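Local coordinates for Carboxylesterase/phospholipase family protein (PDB 4F21), which probably hydrolyses carboxylic ester bonds as a serine hydrolase of the alpha/beta-hydrolase superfamily, in the carboxylesterase/phospholipase family, at residues Ile110-Asp122 and Ile145-Leu157. Residues are numbered along the deposited sequence; the frame is centred on the assembly and turned at random.
Sequences INSSIAKVNKLID and IATYTAITSQRKL
The guanidinium of Arg155 lies with one face against Ile121, whose CG2 sits over its centre, 3.4 Å from the plane. Its edge carries the polar contacts. Asp122 OD1 lies between the two terminal nitrogens, 2.6 Å from Arg155 NH2 in a salt bridge; the accompanying hydrogen bonds are bent and weak, that from NH1 making an N-H...O angle of 124°. NH1 also gives a weak bond to the side-chain oxygen of Asn118, while Ser153 OG lies at the edge in the plane, weakly bonded by NE. The arginine chain, bent at chi2, brings the guanidinium up to helix 111-126. The amide of Asn118 faces two ways: ND2 donates weakly to Ile114 O one turn earlier and OD1 faces Arg155, the amide of Gln154 approaching with its plane turned by 47°. Thr149 is a knob in the hole formed by Ile114, Val117, Asn118 and Ile121. Its CG2, anti to the backbone N, reaches into the hole with Val117 CG1 beside it at 4.0 Å and Asn118 ND2 nearer, whereas OG1 is turned back to the carbonyl of Ile145 and touches Ile114 CG2 at 3.3 Å. Ile145 CG2 packs on Val117 CG2 and beside Ser113, whose OG is hydrogen-bonded to Ile76 O. Farther along, Ile114 CD1 meets Tyr148 CB at 4.0 Å; the tyrosine ring stacks on Phe173 and its hydroxyl bonds Pro168 O. At the other end, Ile121 CD1 and Leu157 CD1 are 3.8 Å apart. The axes of 111-122 and 145-150 cross at -73° with a closest approach of 9.5 Å, and Leu136 of strand 134-139 touches both Val117 and Thr149. Strand 134-139, the probable nucleophile Ser140 and helix 144-150 follow the nucleophile-elbow order of alpha/beta hydrolases, with helix 111-126 packed across that helix.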
loop_
_atom_site.group_PDB
_atom_site.type_symbol
_atom_site.label_atom_id
_atom_site.label_comp_id
_atom_site.label_asym_id
_atom_site.label_seq_id
_atom_site.Cartn_x
_atom_site.Cartn_y
_atom_site.Cartn_z
ATOM N N ILE A 110 12.199 4.706 -5.235
ATOM C CA ILE A 110 10.813 4.315 -5.462
ATOM C C ILE A 110 10.699 3.388 -6.668
ATOM O O ILE A 110 10.326 2.220 -6.526
ATOM C CB ILE A 110 9.912 5.543 -5.694
ATOM C CG1 ILE A 110 10.078 6.551 -4.559
ATOM C CG2 ILE A 110 8.455 5.123 -5.828
ATOM C CD1 ILE A 110 9.319 7.837 -4.778
ATOM N N ASN A 111 11.031 3.926 -7.843
ATOM C CA ASN A 111 10.942 3.203 -9.114
ATOM C C ASN A 111 11.420 1.754 -9.041
ATOM O O ASN A 111 10.652 0.823 -9.303
ATOM C CB ASN A 111 11.710 3.948 -10.213
ATOM C CG ASN A 111 11.005 5.213 -10.673
ATOM O OD1 ASN A 111 11.604 6.286 -10.720
ATOM N ND2 ASN A 111 9.730 5.088 -11.024
ATOM N N SER A 112 12.686 1.576 -8.668
ATOM C CA SER A 112 13.279 0.250 -8.536
ATOM C C SER A 112 12.389 -0.639 -7.686
ATOM O O SER A 112 11.997 -1.729 -8.116
ATOM C CB SER A 112 14.676 0.345 -7.917
ATOM O OG SER A 112 14.632 0.973 -6.647
ATOM N N SER A 113 12.043 -0.144 -6.499
ATOM C CA SER A 113 11.189 -0.876 -5.573
ATOM C C SER A 113 9.888 -1.276 -6.254
ATOM O O SER A 113 9.454 -2.428 -6.155
ATOM C CB SER A 113 10.894 -0.036 -4.334
ATOM O OG SER A 113 10.142 -0.780 -3.395
ATOM N N ILE A 114 9.291 -0.325 -6.972
ATOM C CA ILE A 114 8.060 -0.586 -7.707
ATOM C C ILE A 114 8.273 -1.782 -8.616
ATOM O O ILE A 114 7.495 -2.741 -8.584
ATOM C CB ILE A 114 7.625 0.627 -8.551
ATOM C CG1 ILE A 114 7.198 1.785 -7.645
ATOM C CG2 ILE A 114 6.500 0.244 -9.502
ATOM C CD1 ILE A 114 6.759 3.021 -8.398
ATOM N N ALA A 115 9.360 -1.739 -9.384
ATOM C CA ALA A 115 9.673 -2.805 -10.326
ATOM C C ALA A 115 9.755 -4.137 -9.600
ATOM O O ALA A 115 9.277 -5.157 -10.108
ATOM C CB ALA A 115 10.971 -2.514 -11.056
ATOM N N LYS A 116 10.331 -4.115 -8.396
ATOM C CA LYS A 116 10.450 -5.331 -7.605
ATOM C C LYS A 116 9.057 -5.907 -7.440
ATOM O O LYS A 116 8.805 -7.057 -7.818
ATOM C CB LYS A 116 11.090 -5.047 -6.245
ATOM C CG LYS A 116 12.473 -4.418 -6.335
ATOM C CD LYS A 116 12.991 -3.996 -4.969
ATOM C CE LYS A 116 14.305 -3.238 -5.086
ATOM N NZ LYS A 116 14.734 -2.657 -3.782
ATOM N N VAL A 117 8.144 -5.076 -6.938
ATOM C CA VAL A 117 6.759 -5.488 -6.760
ATOM C C VAL A 117 6.210 -5.997 -8.086
ATOM O O VAL A 117 5.579 -7.054 -8.134
ATOM C CB VAL A 117 5.874 -4.342 -6.221
ATOM C CG1 VAL A 117 4.414 -4.776 -6.168
ATOM C CG2 VAL A 117 6.356 -3.894 -4.844
ATOM N N ASN A 118 6.501 -5.271 -9.163
ATOM C CA ASN A 118 6.030 -5.671 -10.481
ATOM C C ASN A 118 6.487 -7.080 -10.789
ATOM O O ASN A 118 5.676 -7.928 -11.175
ATOM C CB ASN A 118 6.493 -4.696 -11.565
ATOM C CG ASN A 118 5.424 -3.684 -11.927
ATOM O OD1 ASN A 118 4.535 -3.968 -12.730
ATOM N ND2 ASN A 118 5.502 -2.500 -11.333
ATOM N N LYS A 119 7.773 -7.337 -10.554
ATOM C CA LYS A 119 8.320 -8.668 -10.768
ATOM C C LYS A 119 7.521 -9.671 -9.957
ATOM O O LYS A 119 7.067 -10.684 -10.493
ATOM C CB LYS A 119 9.803 -8.731 -10.398
ATOM C CG LYS A 119 10.724 -8.161 -11.463
ATOM C CD LYS A 119 12.175 -8.519 -11.194
ATOM C CE LYS A 119 13.055 -8.136 -12.374
ATOM N NZ LYS A 119 14.446 -8.654 -12.232
ATOM N N LEU A 120 7.317 -9.353 -8.678
ATOM C CA LEU A 120 6.531 -10.202 -7.791
ATOM C C LEU A 120 5.164 -10.468 -8.405
ATOM O O LEU A 120 4.714 -11.616 -8.450
ATOM C CB LEU A 120 6.373 -9.557 -6.412
ATOM C CG LEU A 120 7.398 -9.906 -5.330
ATOM C CD1 LEU A 120 7.175 -9.053 -4.090
ATOM C CD2 LEU A 120 7.321 -11.384 -4.982
ATOM N N ILE A 121 4.523 -9.415 -8.911
ATOM C CA ILE A 121 3.211 -9.578 -9.522
ATOM C C ILE A 121 3.359 -10.489 -10.728
ATOM O O ILE A 121 2.604 -11.451 -10.887
ATOM C CB ILE A 121 2.590 -8.239 -9.955
ATOM C CG1 ILE A 121 2.485 -7.284 -8.766
ATOM C CG2 ILE A 121 1.215 -8.467 -10.555
ATOM C CD1 ILE A 121 1.974 -5.916 -9.138
ATOM N N ASP A 122 4.376 -10.213 -11.544
ATOM C CA ASP A 122 4.635 -11.002 -12.740
ATOM C C ASP A 122 4.930 -12.445 -12.361
ATOM O O ASP A 122 4.783 -13.352 -13.177
ATOM C CB ASP A 122 5.805 -10.422 -13.543
ATOM C CG ASP A 122 5.398 -9.248 -14.426
ATOM O OD1 ASP A 122 4.203 -9.143 -14.786
ATOM O OD2 ASP A 122 6.282 -8.434 -14.772
ATOM N N ILE A 145 4.672 2.335 -2.248
ATOM C CA ILE A 145 5.042 1.416 -3.323
ATOM C C ILE A 145 3.876 0.523 -3.758
ATOM O O ILE A 145 4.009 -0.283 -4.679
ATOM C CB ILE A 145 6.253 0.547 -2.908
ATOM C CG1 ILE A 145 7.234 1.371 -2.075
ATOM C CG2 ILE A 145 6.972 -0.015 -4.126
ATOM C CD1 ILE A 145 7.921 2.479 -2.849
ATOM N N ALA A 146 2.731 0.674 -3.099
ATOM C CA ALA A 146 1.552 -0.112 -3.451
ATOM C C ALA A 146 0.633 0.666 -4.383
ATOM O O ALA A 146 0.149 0.138 -5.388
ATOM C CB ALA A 146 0.804 -0.533 -2.200
ATOM N N THR A 147 0.395 1.925 -4.034
ATOM C CA THR A 147 -0.470 2.792 -4.822
ATOM C C THR A 147 0.175 3.103 -6.165
ATOM O O THR A 147 -0.332 2.686 -7.210
ATOM C CB THR A 147 -0.798 4.096 -4.061
ATOM O OG1 THR A 147 -1.570 3.785 -2.894
ATOM C CG2 THR A 147 -1.594 5.042 -4.933
ATOM N N TYR A 148 1.308 3.808 -6.118
ATOM C CA TYR A 148 2.074 4.189 -7.310
ATOM C C TYR A 148 2.276 3.042 -8.287
ATOM O O TYR A 148 2.189 3.232 -9.498
ATOM C CB TYR A 148 3.445 4.747 -6.918
ATOM C CG TYR A 148 3.463 6.233 -6.639
ATOM C CD1 TYR A 148 2.637 7.104 -7.335
ATOM C CD2 TYR A 148 4.314 6.764 -5.680
ATOM C CE1 TYR A 148 2.655 8.461 -7.080
ATOM C CE2 TYR A 148 4.340 8.113 -5.419
ATOM C CZ TYR A 148 3.510 8.959 -6.120
ATOM O OH TYR A 148 3.538 10.306 -5.854
ATOM N N THR A 149 2.558 1.858 -7.754
ATOM C CA THR A 149 2.708 0.669 -8.580
ATOM C C THR A 149 1.421 0.375 -9.343
ATOM O O THR A 149 1.413 0.329 -10.576
ATOM C CB THR A 149 3.078 -0.562 -7.731
ATOM O OG1 THR A 149 4.361 -0.358 -7.126
ATOM C CG2 THR A 149 3.116 -1.815 -8.595
ATOM N N ALA A 150 0.330 0.207 -8.601
ATOM C CA ALA A 150 -0.938 -0.210 -9.189
ATOM C C ALA A 150 -1.461 0.784 -10.220
ATOM O O ALA A 150 -2.050 0.391 -11.227
ATOM C CB ALA A 150 -1.971 -0.455 -8.103
ATOM N N ILE A 151 -1.233 2.070 -9.974
ATOM C CA ILE A 151 -1.708 3.104 -10.887
ATOM C C ILE A 151 -0.763 3.316 -12.069
ATOM O O ILE A 151 -1.062 4.098 -12.968
ATOM C CB ILE A 151 -1.959 4.444 -10.166
ATOM C CG1 ILE A 151 -0.640 5.080 -9.734
ATOM C CG2 ILE A 151 -2.881 4.245 -8.973
ATOM C CD1 ILE A 151 -0.814 6.438 -9.097
ATOM N N THR A 152 0.371 2.619 -12.066
ATOM C CA THR A 152 1.282 2.637 -13.210
ATOM C C THR A 152 1.438 1.227 -13.767
ATOM O O THR A 152 2.092 1.013 -14.790
ATOM C CB THR A 152 2.665 3.196 -12.841
ATOM O OG1 THR A 152 3.255 2.378 -11.823
ATOM C CG2 THR A 152 2.545 4.628 -12.343
ATOM N N SER A 153 0.831 0.270 -13.075
ATOM C CA SER A 153 0.809 -1.114 -13.518
ATOM C C SER A 153 0.152 -1.192 -14.886
ATOM O O SER A 153 -0.984 -0.755 -15.067
ATOM C CB SER A 153 0.041 -1.977 -12.518
ATOM O OG SER A 153 -0.065 -3.318 -12.959
ATOM N N GLN A 154 0.876 -1.749 -15.848
ATOM C CA GLN A 154 0.382 -1.863 -17.213
ATOM C C GLN A 154 -0.770 -2.862 -17.310
ATOM O O GLN A 154 -1.431 -2.956 -18.343
ATOM C CB GLN A 154 1.516 -2.273 -18.157
ATOM C CG GLN A 154 2.919 -2.105 -17.577
ATOM C CD GLN A 154 3.352 -3.286 -16.718
ATOM O OE1 GLN A 154 2.615 -4.260 -16.559
ATOM N NE2 GLN A 154 4.557 -3.201 -16.163
ATOM N N ARG A 155 -1.006 -3.605 -16.231
ATOM C CA ARG A 155 -2.064 -4.614 -16.216
ATOM C C ARG A 155 -3.077 -4.432 -15.086
ATOM O O ARG A 155 -2.832 -3.709 -14.121
ATOM C CB ARG A 155 -1.466 -6.023 -16.188
ATOM C CG ARG A 155 -0.076 -6.091 -15.597
ATOM C CD ARG A 155 -0.114 -6.311 -14.102
ATOM N NE ARG A 155 1.228 -6.272 -13.534
ATOM C CZ ARG A 155 2.089 -7.280 -13.595
ATOM N NH1 ARG A 155 3.294 -7.156 -13.053
ATOM N NH2 ARG A 155 1.746 -8.411 -14.196
ATOM N N LYS A 156 -4.215 -5.106 -15.225
ATOM C CA LYS A 156 -5.341 -4.944 -14.312
ATOM C C LYS A 156 -5.100 -5.631 -12.968
ATOM O O LYS A 156 -5.055 -6.856 -12.885
ATOM C CB LYS A 156 -6.625 -5.477 -14.961
ATOM C CG LYS A 156 -7.854 -5.398 -14.073
ATOM C CD LYS A 156 -8.297 -3.965 -13.844
ATOM C CE LYS A 156 -9.115 -3.844 -12.566
ATOM N NZ LYS A 156 -10.172 -4.890 -12.471
ATOM N N LEU A 157 -4.954 -4.830 -11.917
ATOM C CA LEU A 157 -4.731 -5.358 -10.575
ATOM C C LEU A 157 -6.019 -5.414 -9.761
ATOM O O LEU A 157 -7.093 -5.098 -10.270
ATOM C CB LEU A 157 -3.657 -4.552 -9.848
ATOM C CG LEU A 157 -2.247 -4.769 -10.400
ATOM C CD1 LEU A 157 -1.236 -3.897 -9.676
ATOM C CD2 LEU A 157 -1.863 -6.243 -10.300
#